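Local coordinates for capsular polysaccharide export system protein KpsC (Thermosulfurimonas dismutans, PDB 6MGB) that probably adds Kdo in beta-2,4 linkage to the glycolipid anchor of bacterial capsules, and binds cytidine-5'-monophosphate, at residues G12-Q17 with Y35-P40; A47-K52 with L72-L77. One frame throughout, in Å; residues are numbered along the deposited sequence. Where two conformers were deposited one is given.

Overall arrangement
Both contacts belong to one mixed sheet, whose parallel strands run 33-35, 11-13, 45-49 and 69-74 inward from one outer strand, 33-35. Interaction 1 joins the ends of the first two and interaction 2 those of the last two, their centres about 16 Å apart. Strands 11-13 and 45-49, neighbours in the sheet, connect them: Gly12 O lies 2.8 Å from Ala47 N, probably hydrogen-bonded. Both segments of interaction 1 precede those of interaction 2 in the sequence. Interaction 1 is packing at the sheet's rim, about 26 Å from the chain centre, against 10 Å for interaction 2, whose Asp74 side chain, ending strand 69-74, comes within about 9 Å of bound cytidine-5'-monophosphate.

Interaction 1: residues G12-Q17 with Y35-P40; sequences GVFSRQ and YKPKGP
Gly12 meets Pro37 through its CA, 4.1 Å from Pro37 CG, where the parallel edge strand 33-35 leaves its neighbour 11-13 in the mixed sheet of this GT-B-clan protein. Gly12 continues the sheet on its other flank, by backbone bonds to Ala45 and Ala47. Val13 pairs with Tyr35 as a parallel bridge. Its carbonyl oxygen accepts from Lys36 N at 2.7 Å with an N-H...O angle of 167°, and Tyr35 CA adds a CA-H...O contact to the same oxygen.

As the strand gives way to loop, Phe14 CZ lies 4.1 Å from Pro37 CD, which sits over one ring face, while CD1 reaches Lys36 CG at 3.8 Å; Ala58 and Lys61 of helix 53-65 also touch this side chain. Ser15 meets Tyr35 by its backbone, with its N at the ring edge, and its side chain turns to capping: OG accepts from Gln17 N ahead of the helix.

Arg16 then crosses Tyr35 at about a right angle, its chain extended from CG to NE over one ring face, with CG 3.6 Å from the ring centroid (CH-pi). Tyr35 CG is anti to the backbone N (chi1 174°), which sets the ring against this chain. Over the opposite face lies Lys36 CG, and Lys36 NZ donates to Tyr35 OH, holding the ring between two chains. The guanidinium makes an off-centre cation-pi contact, its plane tilted 33° to the ring and Arg16 CZ 3.8 Å from the Tyr35 centroid.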
ATOM      1  N   GLY A  12     -22.100   9.054  -4.430  1.00 29.26           N
ATOM      2  CA  GLY A  12     -21.760  10.240  -5.194  1.00 26.06           C
ATOM      3  C   GLY A  12     -20.256  10.395  -5.346  1.00 30.53           C
ATOM      4  O   GLY A  12     -19.491  10.143  -4.417  1.00 33.96           O
ATOM      5  N   VAL A  13     -19.841  10.807  -6.544  1.00 34.78           N
ATOM      6  CA  VAL A  13     -18.454  11.154  -6.816  1.00 34.09           C
ATOM      7  C   VAL A  13     -18.434  12.507  -7.509  1.00 35.55           C
ATOM      8  O   VAL A  13     -19.407  12.927  -8.139  1.00 33.58           O
ATOM      9  CB  VAL A  13     -17.727  10.093  -7.676  1.00 32.64           C
ATOM     10  CG1 VAL A  13     -17.729   8.744  -6.970  1.00 36.70           C
ATOM     11  CG2 VAL A  13     -18.365   9.980  -9.056  1.00 37.83           C
ATOM     12  N   PHE A  14     -17.302  13.197  -7.378  1.00 29.95           N
ATOM     13  CA  PHE A  14     -17.124  14.521  -7.959  1.00 30.51           C
ATOM     14  C   PHE A  14     -15.968  14.547  -8.950  1.00 34.74           C
ATOM     15  O   PHE A  14     -15.370  15.603  -9.183  1.00 45.43           O
ATOM     16  CB  PHE A  14     -16.934  15.549  -6.847  1.00 34.81           C
ATOM     17  CG  PHE A  14     -18.167  15.751  -6.018  1.00 37.66           C
ATOM     18  CD1 PHE A  14     -19.026  16.804  -6.279  1.00 48.95           C
ATOM     19  CD2 PHE A  14     -18.487  14.865  -5.003  1.00 41.55           C
ATOM     20  CE1 PHE A  14     -20.170  16.983  -5.528  1.00 46.63           C
ATOM     21  CE2 PHE A  14     -19.631  15.039  -4.249  1.00 40.43           C
ATOM     22  CZ  PHE A  14     -20.475  16.097  -4.515  1.00 53.98           C
ATOM     23  N   SER A  15     -15.653  13.400  -9.543  1.00 36.22           N
ATOM     24  CA  SER A  15     -14.630  13.301 -10.572  1.00 38.25           C
ATOM     25  C   SER A  15     -14.973  12.128 -11.474  1.00 45.23           C
ATOM     26  O   SER A  15     -15.170  11.011 -10.988  1.00 38.20           O
ATOM     27  CB  SER A  15     -13.240  13.109  -9.959  1.00 44.66           C
ATOM     28  OG  SER A  15     -12.303  12.712 -10.943  1.00 44.37           O
ATOM     29  N   ARG A  16     -15.059  12.385 -12.780  1.00 46.97           N
ATOM     30  CA  ARG A  16     -15.265  11.307 -13.738  1.00 47.09           C
ATOM     31  C   ARG A  16     -14.016  10.460 -13.939  1.00 42.58           C
ATOM     32  O   ARG A  16     -14.095   9.418 -14.598  1.00 43.91           O
ATOM     33  CB  ARG A  16     -15.716  11.875 -15.084  1.00 49.72           C
ATOM     34  CG  ARG A  16     -17.031  12.633 -15.036  1.00 61.06           C
ATOM     35  CD  ARG A  16     -17.538  12.928 -16.435  1.00 66.06           C
ATOM     36  NE  ARG A  16     -18.818  13.630 -16.427  1.00 71.95           N
ATOM     37  CZ  ARG A  16     -19.992  13.049 -16.194  1.00 61.10           C
ATOM     38  NH1 ARG A  16     -20.058  11.750 -15.932  1.00 63.79           N
ATOM     39  NH2 ARG A  16     -21.103  13.771 -16.214  1.00 68.34           N
ATOM     40  N   GLN A  17     -12.874  10.878 -13.386  1.00 45.73           N
ATOM     41  CA  GLN A  17     -11.651  10.116 -13.590  0.53 46.80           C
ATOM     42  C   GLN A  17     -11.669   8.784 -12.853  1.00 43.76           C
ATOM     43  O   GLN A  17     -10.970   7.854 -13.270  1.00 42.15           O
ATOM     44  CB  GLN A  17     -10.440  10.946 -13.159  0.53 48.05           C
ATOM     45  CG  GLN A  17     -10.217  12.193 -14.008  0.53 52.38           C
ATOM     46  CD  GLN A  17     -10.092  11.881 -15.489  0.53 45.49           C
ATOM     47  OE1 GLN A  17     -10.846  12.403 -16.311  0.53 45.27           O
ATOM     48  NE2 GLN A  17      -9.137  11.026 -15.837  0.53 51.60           N
ATOM     49  N   TYR A  35     -22.508  11.108 -10.676  1.00 40.12           N
ATOM     50  CA  TYR A  35     -21.510  12.159 -10.803  1.00 42.85           C
ATOM     51  C   TYR A  35     -22.090  13.508 -10.390  1.00 42.71           C
ATOM     52  O   TYR A  35     -23.135  13.925 -10.897  1.00 41.51           O
ATOM     53  CB  TYR A  35     -20.993  12.219 -12.240  1.00 48.85           C
ATOM     54  CG  TYR A  35     -20.061  13.373 -12.523  1.00 53.31           C
ATOM     55  CD1 TYR A  35     -20.464  14.433 -13.323  1.00 53.97           C
ATOM     56  CD2 TYR A  35     -18.778  13.404 -11.993  1.00 48.79           C
ATOM     57  CE1 TYR A  35     -19.619  15.485 -13.593  1.00 55.02           C
ATOM     58  CE2 TYR A  35     -17.924  14.459 -12.252  1.00 56.22           C
ATOM     59  CZ  TYR A  35     -18.349  15.495 -13.056  1.00 55.27           C
ATOM     60  OH  TYR A  35     -17.508  16.550 -13.318  1.00 46.61           O
ATOM     61  N   LYS A  36     -21.398  14.179  -9.466  1.00 44.94           N
ATOM     62  CA  LYS A  36     -21.783  15.503  -8.993  0.51 51.12           C
ATOM     63  C   LYS A  36     -23.269  15.569  -8.666  1.00 48.60           C
ATOM     64  O   LYS A  36     -24.028  16.245  -9.373  1.00 51.45           O
ATOM     65  CB  LYS A  36     -21.429  16.567 -10.036  0.51 48.14           C
ATOM     66  CG  LYS A  36     -19.994  17.049  -9.957  0.51 52.78           C
ATOM     67  CD  LYS A  36     -19.738  18.188 -10.930  0.51 56.09           C
ATOM     68  CE  LYS A  36     -18.433  18.903 -10.615  0.51 51.40           C
ATOM     69  NZ  LYS A  36     -17.272  17.972 -10.588  0.51 51.19           N
ATOM     70  N   PRO A  37     -23.725  14.886  -7.620  1.00 49.05           N
ATOM     71  CA  PRO A  37     -25.103  15.086  -7.166  1.00 51.24           C
ATOM     72  C   PRO A  37     -25.256  16.464  -6.547  1.00 51.09           C
ATOM     73  O   PRO A  37     -24.345  16.985  -5.901  1.00 49.32           O
ATOM     74  CB  PRO A  37     -25.302  13.977  -6.126  1.00 49.62           C
ATOM     75  CG  PRO A  37     -23.922  13.657  -5.652  1.00 50.54           C
ATOM     76  CD  PRO A  37     -23.028  13.851  -6.839  1.00 51.75           C
ATOM     77  N   LYS A  38     -26.428  17.063  -6.759  1.00 57.52           N
ATOM     78  CA  LYS A  38     -26.671  18.409  -6.259  1.00 63.99           C
ATOM     79  C   LYS A  38     -27.013  18.436  -4.777  1.00 63.81           C
ATOM     80  O   LYS A  38     -26.903  19.494  -4.150  1.00 62.19           O
ATOM     81  CB  LYS A  38     -27.796  19.071  -7.058  1.00 71.66           C
ATOM     82  CG  LYS A  38     -27.383  19.517  -8.452  1.00 80.43           C
ATOM     83  CD  LYS A  38     -26.469  20.734  -8.400  1.00 88.66           C
ATOM     84  CE  LYS A  38     -26.045  21.177  -9.791  1.00 90.39           C
ATOM     85  NZ  LYS A  38     -25.370  22.504  -9.773  1.00 90.59           N
ATOM     86  N   GLY A  39     -27.416  17.305  -4.206  1.00 55.71           N
ATOM     87  CA  GLY A  39     -27.747  17.240  -2.804  1.00 53.92           C
ATOM     88  C   GLY A  39     -27.584  15.841  -2.251  1.00 51.77           C
ATOM     89  O   GLY A  39     -27.310  14.884  -2.982  1.00 49.20           O
ATOM     90  N   PRO A  40     -27.755  15.694  -0.935  1.00 50.56           N
ATOM     91  CA  PRO A  40     -27.553  14.378  -0.315  1.00 49.23           C
ATOM     92  C   PRO A  40     -28.723  13.430  -0.466  1.00 48.45           C
ATOM     93  O   PRO A  40     -28.516  12.211  -0.406  1.00 45.66           O
ATOM     94  CB  PRO A  40     -27.332  14.723   1.157  1.00 52.35           C
ATOM     95  CG  PRO A  40     -28.129  15.972   1.363  1.00 56.08           C
ATOM     96  CD  PRO A  40     -28.050  16.736   0.064  1.00 53.68           C
TER

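Interaction 2: residues A47-K52 with L72-L77; sequences AGWGYK and LEDGFL
Gly48 and Leu72 join the parallel strands of a beta-alpha-beta unit, strand 45-49, helix 53-65 and strand 69-74, by a direct backbone bond: Leu72 N donates to Gly48 O at 3.0 Å (N-H...O 161°). The axes of the short strand segments cross at -38°, and a water spans the next step. It accepts from Gly50 N and donates to Leu72 O at 2.8 Å; Glu73 OE1, hydrogen-bonded to Tyr100, is also near it, at a doubtfully short distance. The bend of Glu73 at chi2 (-78°) brings its carboxylate back to Gly50, in the type II' turn from Trp49 to Lys52 before the helix.

Apolar packing sets Ala47 CB against Leu72 CD1 at 3.8 Å. Trp49 CE3 rests 3.8 Å from Leu72 CB, the two side chains crossing at about a right angle.

Across one indole face lie Leu72 O and Glu73 CA, the latter a CH-pi contact 4.2 Å from the six-membered ring centroid. Strand 69-74 also brings the Asp74 side chain to about 7 Å from that of CMP-binding Gln248. Salt-bridged to Arg78 through OD2, Asp74 meets the ring edge with its carboxylate turned steeply to the indole plane; its OD1 is 3.2 Å from Trp49 CH2.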
ATOM      1  N   ALA A  47     -17.695   9.454  -2.361  1.00 27.68           N
ATOM      2  CA  ALA A  47     -16.385   8.829  -2.462  1.00 25.58           C
ATOM      3  C   ALA A  47     -15.426   9.734  -3.219  1.00 32.36           C
ATOM      4  O   ALA A  47     -15.838  10.561  -4.036  1.00 27.00           O
ATOM      5  CB  ALA A  47     -16.468   7.465  -3.163  1.00 25.69           C
ATOM      6  N   GLY A  48     -14.134   9.561  -2.935  1.00 25.62           N
ATOM      7  CA  GLY A  48     -13.090  10.297  -3.620  1.00 32.53           C
ATOM      8  C   GLY A  48     -11.806   9.495  -3.632  1.00 30.61           C
ATOM      9  O   GLY A  48     -11.669   8.490  -2.930  1.00 26.45           O
ATOM     10  N   TRP A  49     -10.856   9.963  -4.440  1.00 28.73           N
ATOM     11  CA  TRP A  49      -9.609   9.248  -4.697  1.00 28.42           C
ATOM     12  C   TRP A  49      -8.443  10.082  -4.184  1.00 31.53           C
ATOM     13  O   TRP A  49      -8.120  11.126  -4.759  1.00 27.25           O
ATOM     14  CB  TRP A  49      -9.448   8.957  -6.187  1.00 37.46           C
ATOM     15  CG  TRP A  49      -8.347   7.993  -6.488  1.00 30.32           C
ATOM     16  CD1 TRP A  49      -7.010   8.256  -6.514  1.00 37.62           C
ATOM     17  CD2 TRP A  49      -8.491   6.606  -6.809  1.00 24.80           C
ATOM     18  NE1 TRP A  49      -6.310   7.117  -6.829  1.00 44.53           N
ATOM     19  CE2 TRP A  49      -7.197   6.089  -7.016  1.00 30.72           C
ATOM     20  CE3 TRP A  49      -9.588   5.750  -6.940  1.00 29.54           C
ATOM     21  CZ2 TRP A  49      -6.971   4.755  -7.348  1.00 37.08           C
ATOM     22  CZ3 TRP A  49      -9.362   4.426  -7.270  1.00 32.46           C
ATOM     23  CH2 TRP A  49      -8.063   3.941  -7.471  1.00 40.24           C
ATOM     24  N   GLY A  50      -7.806   9.614  -3.114  1.00 33.14           N
ATOM     25  CA  GLY A  50      -6.656  10.315  -2.585  1.00 30.28           C
ATOM     26  C   GLY A  50      -7.029  11.678  -2.029  1.00 31.69           C
ATOM     27  O   GLY A  50      -8.111  11.886  -1.470  1.00 27.95           O
ATOM     28  N   TYR A  51      -6.106  12.628  -2.188  1.00 31.71           N
ATOM     29  CA  TYR A  51      -6.271  13.974  -1.655  1.00 28.28           C
ATOM     30  C   TYR A  51      -6.153  15.040  -2.737  1.00 34.10           C
ATOM     31  O   TYR A  51      -5.810  16.189  -2.441  1.00 34.01           O
ATOM     32  CB  TYR A  51      -5.262  14.211  -0.532  1.00 27.36           C
ATOM     33  CG  TYR A  51      -5.640  13.460   0.719  1.00 28.62           C
ATOM     34  CD1 TYR A  51      -5.445  12.087   0.813  1.00 28.25           C
ATOM     35  CD2 TYR A  51      -6.222  14.114   1.797  1.00 31.15           C
ATOM     36  CE1 TYR A  51      -5.802  11.391   1.949  1.00 26.67           C
ATOM     37  CE2 TYR A  51      -6.582  13.425   2.941  1.00 27.83           C
ATOM     38  CZ  TYR A  51      -6.371  12.063   3.009  1.00 26.48           C
ATOM     39  OH  TYR A  51      -6.727  11.366   4.141  1.00 29.06           O
ATOM     40  N   LYS A  52      -6.437  14.681  -3.986  1.00 34.36           N
ATOM     41  CA  LYS A  52      -6.522  15.658  -5.054  1.00 38.56           C
ATOM     42  C   LYS A  52      -7.677  16.625  -4.789  1.00 46.92           C
ATOM     43  O   LYS A  52      -8.483  16.443  -3.871  1.00 40.49           O
ATOM     44  CB  LYS A  52      -6.713  14.957  -6.400  1.00 48.52           C
ATOM     45  CG  LYS A  52      -7.968  14.095  -6.474  1.00 41.65           C
ATOM     46  CD  LYS A  52      -8.184  13.518  -7.864  1.00 55.23           C
ATOM     47  CE  LYS A  52      -7.065  12.571  -8.265  1.00 60.06           C
ATOM     48  NZ  LYS A  52      -7.338  11.913  -9.573  1.00 58.11           N
ATOM     49  N   LEU A  72     -11.122   5.808  -1.597  1.00 22.13           N
ATOM     50  CA  LEU A  72     -10.803   4.788  -2.586  1.00 20.02           C
ATOM     51  C   LEU A  72      -9.324   4.850  -2.947  1.00 27.37           C
ATOM     52  O   LEU A  72      -8.764   5.936  -3.126  1.00 27.14           O
ATOM     53  CB  LEU A  72     -11.646   4.966  -3.852  1.00 26.13           C
ATOM     54  CG  LEU A  72     -13.149   5.166  -3.641  1.00 35.56           C
ATOM     55  CD1 LEU A  72     -13.844   5.403  -4.971  1.00 39.30           C
ATOM     56  CD2 LEU A  72     -13.766   3.976  -2.921  1.00 33.62           C
ATOM     57  N   GLU A  73      -8.695   3.679  -3.044  1.00 26.66           N
ATOM     58  CA  GLU A  73      -7.303   3.574  -3.459  1.00 24.54           C
ATOM     59  C   GLU A  73      -7.117   2.258  -4.203  1.00 24.81           C
ATOM     60  O   GLU A  73      -7.949   1.350  -4.115  1.00 29.33           O
ATOM     61  CB  GLU A  73      -6.332   3.631  -2.267  1.00 24.54           C
ATOM     62  CG  GLU A  73      -6.447   4.865  -1.366  1.00 28.12           C
ATOM     63  CD  GLU A  73      -5.794   6.102  -1.958  1.00 30.52           C
ATOM     64  OE1 GLU A  73      -5.995   7.203  -1.398  1.00 26.85           O
ATOM     65  OE2 GLU A  73      -5.076   5.975  -2.972  1.00 30.20           O
ATOM     66  N   ASP A  74      -6.014   2.161  -4.940  1.00 25.93           N
ATOM     67  CA  ASP A  74      -5.631   0.880  -5.517  1.00 26.81           C
ATOM     68  C   ASP A  74      -5.388  -0.131  -4.408  1.00 24.81           C
ATOM     69  O   ASP A  74      -4.902   0.212  -3.327  1.00 27.03           O
ATOM     70  CB  ASP A  74      -4.372   1.029  -6.375  1.00 24.37           C
ATOM     71  CG  ASP A  74      -4.632   1.773  -7.665  1.00 33.71           C
ATOM     72  OD1 ASP A  74      -5.779   1.736  -8.155  1.00 32.33           O
ATOM     73  OD2 ASP A  74      -3.687   2.395  -8.193  1.00 35.98           O
ATOM     74  N   GLY A  75      -5.740  -1.383  -4.673  1.00 27.41           N
ATOM     75  CA  GLY A  75      -5.460  -2.442  -3.729  1.00 24.78           C
ATOM     76  C   GLY A  75      -3.970  -2.673  -3.572  1.00 22.78           C
ATOM     77  O   GLY A  75      -3.140  -2.179  -4.337  1.00 23.57           O
ATOM     78  N   PHE A  76      -3.626  -3.446  -2.537  1.00 23.03           N
ATOM     79  CA  PHE A  76      -2.224  -3.762  -2.290  1.00 23.94           C
ATOM     80  C   PHE A  76      -1.648  -4.653  -3.383  1.00 27.30           C
ATOM     81  O   PHE A  76      -0.465  -4.530  -3.720  1.00 26.26           O
ATOM     82  CB  PHE A  76      -2.073  -4.415  -0.916  1.00 25.82           C
ATOM     83  CG  PHE A  76      -2.337  -3.480   0.234  1.00 26.36           C
ATOM     84  CD1 PHE A  76      -1.736  -2.232   0.282  1.00 28.56           C
ATOM     85  CD2 PHE A  76      -3.188  -3.848   1.264  1.00 26.25           C
ATOM     86  CE1 PHE A  76      -1.974  -1.372   1.336  1.00 27.95           C
ATOM     87  CE2 PHE A  76      -3.432  -2.988   2.320  1.00 27.45           C
ATOM     88  CZ  PHE A  76      -2.825  -1.749   2.356  1.00 25.10           C
ATOM     89  N   LEU A  77      -2.458  -5.553  -3.938  1.00 23.94           N
ATOM     90  CA  LEU A  77      -2.127  -6.273  -5.164  1.00 28.67           C
ATOM     91  C   LEU A  77      -2.931  -5.630  -6.286  1.00 26.65           C
ATOM     92  O   LEU A  77      -4.157  -5.766  -6.330  1.00 26.11           O
ATOM     93  CB  LEU A  77      -2.450  -7.761  -5.044  1.00 27.69           C
ATOM     94  CG  LEU A  77      -1.759  -8.551  -3.933  1.00 28.39           C
ATOM     95  CD1 LEU A  77      -2.154 -10.017  -4.014  1.00 36.38           C
ATOM     96  CD2 LEU A  77      -0.248  -8.396  -4.011  1.00 29.86           C
TER
HETATM   97  O   HOH W   1      -8.427   7.637  -0.940  1.00 29.02           O